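Local coordinates for nickel ABC transporter (Nickel-binding protein) (Bacillus halodurans, PDB 3T66) that probably serves as the extracellular solute-binding component of an ABC importer, thought to take up nickel or, as in its wider family, peptides, at residues Ser194-Glu197 with Ala201-Leu204. Residues are numbered along the deposited sequence; the frame is centred on the assembly and turned at random.
Sequences SFNE and ARSL
The methyl of Ala-201 sits above the plane of the flat Asn-196 amide but out beyond its nitrogen end, so ND2 meets it first, with ND2 3.1 Å from Ala-201 CB and CG 3.8 Å from it. Asn-196 CG stands anti to its own backbone N (chi1 -172°), which places the amide beside the carbonyl carbon, where ND2 meets the Ala-201 methyl. Alanine suits the facing position because its single methyl lets the helix approach without displacing the amide, and its backbone N-H donates to Asp-198 OD2, near the start of the helix. The guanidinium of Arg-202 is met obliquely by the main-chain carbonyl of Asn-196. Its NH1 gives a weak, strongly bent hydrogen bond to Asn-196 O (3.0 Å, 126° at the hydrogen), while CG and CD pass alongside the same oxygen. The Arg-202 chain bends at chi3 (-72°), turning its end back to the strand exit. Arginine fits here because its long chain can reach from the helix to the end of the strand and carries several donors: NH2 binds the carbonyl of Arg-216, just past strand 213-215. An alanine here would remove the guanidinium and is likely to leave both carbonyls without these donors and open a gap between helix and strand ends. This short strand-loop-helix connection, in which strand 190-195 leads into helix 199-207 and on to strand 213-215 across strand 14-19, is in keeping with the alpha/beta fold of family 5 solute-binding proteins.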
ATOM      1  N   SER A 194      17.957  13.313  -1.766  1.00 55.15           N
ATOM      2  CA  SER A 194      18.474  13.435  -0.418  1.00 56.50           C
ATOM      3  C   SER A 194      17.361  13.264   0.591  1.00 57.63           C
ATOM      4  O   SER A 194      16.171  13.392   0.241  1.00 58.26           O
ATOM      5  CB  SER A 194      19.094  14.812  -0.237  1.00 55.99           C
ATOM      6  OG  SER A 194      18.078  15.748  -0.415  1.00 54.36           O
ATOM      7  N   PHE A 195      17.755  13.014   1.844  1.00 58.16           N
ATOM      8  CA  PHE A 195      16.822  12.642   2.912  1.00 58.39           C
ATOM      9  C   PHE A 195      16.819  13.584   4.087  1.00 59.55           C
ATOM     10  O   PHE A 195      17.867  14.018   4.562  1.00 60.27           O
ATOM     11  CB  PHE A 195      17.193  11.302   3.511  1.00 57.34           C
ATOM     12  CG  PHE A 195      18.074  10.469   2.658  1.00 55.61           C
ATOM     13  CD1 PHE A 195      17.661  10.038   1.415  1.00 54.35           C
ATOM     14  CD2 PHE A 195      19.294  10.052   3.131  1.00 54.07           C
ATOM     15  CE1 PHE A 195      18.464   9.237   0.661  1.00 53.87           C
ATOM     16  CE2 PHE A 195      20.102   9.232   2.382  1.00 53.61           C
ATOM     17  CZ  PHE A 195      19.692   8.824   1.147  1.00 52.95           C
ATOM     18  N   ASN A 196      15.634  13.837   4.604  1.00 60.46           N
ATOM     19  CA  ASN A 196      15.496  14.529   5.846  1.00 61.43           C
ATOM     20  C   ASN A 196      14.253  14.096   6.593  1.00 62.16           C
ATOM     21  O   ASN A 196      13.129  14.328   6.125  1.00 61.24           O
ATOM     22  CB  ASN A 196      15.436  16.019   5.605  1.00 61.86           C
ATOM     23  CG  ASN A 196      15.481  16.795   6.891  1.00 62.89           C
ATOM     24  OD1 ASN A 196      16.544  17.229   7.314  1.00 63.18           O
ATOM     25  ND2 ASN A 196      14.330  16.934   7.549  1.00 64.39           N
ATOM     26  N   GLU A 197      14.460  13.501   7.772  1.00 63.79           N
ATOM     27  CA  GLU A 197      13.351  12.907   8.543  1.00 65.31           C
ATOM     28  C   GLU A 197      12.382  13.908   9.203  1.00 65.72           C
ATOM     29  O   GLU A 197      11.365  13.505   9.718  1.00 66.41           O
ATOM     30  CB  GLU A 197      13.834  11.778   9.486  1.00 65.51           C
ATOM     31  CG  GLU A 197      14.704  10.657   8.757  1.00 69.12           C
ATOM     32  CD  GLU A 197      14.664   9.225   9.394  1.00 74.49           C
ATOM     33  OE1 GLU A 197      13.961   8.993  10.408  1.00 77.38           O
ATOM     34  OE2 GLU A 197      15.339   8.300   8.870  1.00 76.14           O
ATOM     35  N   ALA A 201      11.318  20.731   8.295  1.00 67.29           N
ATOM     36  CA  ALA A 201      12.603  20.935   7.619  1.00 66.27           C
ATOM     37  C   ALA A 201      12.374  20.819   6.112  1.00 66.08           C
ATOM     38  O   ALA A 201      12.807  21.685   5.325  1.00 66.44           O
ATOM     39  CB  ALA A 201      13.638  19.916   8.089  1.00 66.01           C
ATOM     40  N   ARG A 202      11.661  19.760   5.722  1.00 65.03           N
ATOM     41  CA  ARG A 202      11.236  19.577   4.348  1.00 63.70           C
ATOM     42  C   ARG A 202      10.466  20.757   3.761  1.00 62.61           C
ATOM     43  O   ARG A 202      10.819  21.257   2.681  1.00 62.00           O
ATOM     44  CB  ARG A 202      10.391  18.332   4.279  1.00 63.99           C
ATOM     45  CG  ARG A 202      11.191  17.108   4.577  1.00 65.65           C
ATOM     46  CD  ARG A 202      10.505  15.910   4.052  1.00 66.67           C
ATOM     47  NE  ARG A 202       9.322  15.598   4.840  1.00 68.00           N
ATOM     48  CZ  ARG A 202       9.230  14.551   5.646  1.00 68.19           C
ATOM     49  NH1 ARG A 202      10.243  13.696   5.775  1.00 69.06           N
ATOM     50  NH2 ARG A 202       8.105  14.347   6.293  1.00 69.86           N
ATOM     51  N   SER A 203       9.421  21.190   4.471  1.00 61.62           N
ATOM     52  CA  SER A 203       8.594  22.318   4.030  1.00 61.05           C
ATOM     53  C   SER A 203       9.460  23.580   3.760  1.00 60.97           C
ATOM     54  O   SER A 203       9.337  24.240   2.714  1.00 60.54           O
ATOM     55  CB  SER A 203       7.462  22.588   5.037  1.00 61.08           C
ATOM     56  OG  SER A 203       6.459  21.573   5.046  1.00 60.64           O
ATOM     57  N   LEU A 204      10.373  23.871   4.688  1.00 60.48           N
ATOM     58  CA  LEU A 204      11.286  25.002   4.569  1.00 60.35           C
ATOM     59  C   LEU A 204      12.142  24.927   3.314  1.00 59.74           C
ATOM     60  O   LEU A 204      12.158  25.869   2.515  1.00 58.74           O
ATOM     61  CB  LEU A 204      12.182  25.063   5.818  1.00 61.12           C
ATOM     62  CG  LEU A 204      12.994  26.333   6.098  1.00 61.81           C
ATOM     63  CD1 LEU A 204      12.046  27.482   6.378  1.00 61.78           C
ATOM     64  CD2 LEU A 204      13.956  26.096   7.248  1.00 61.21           C
TER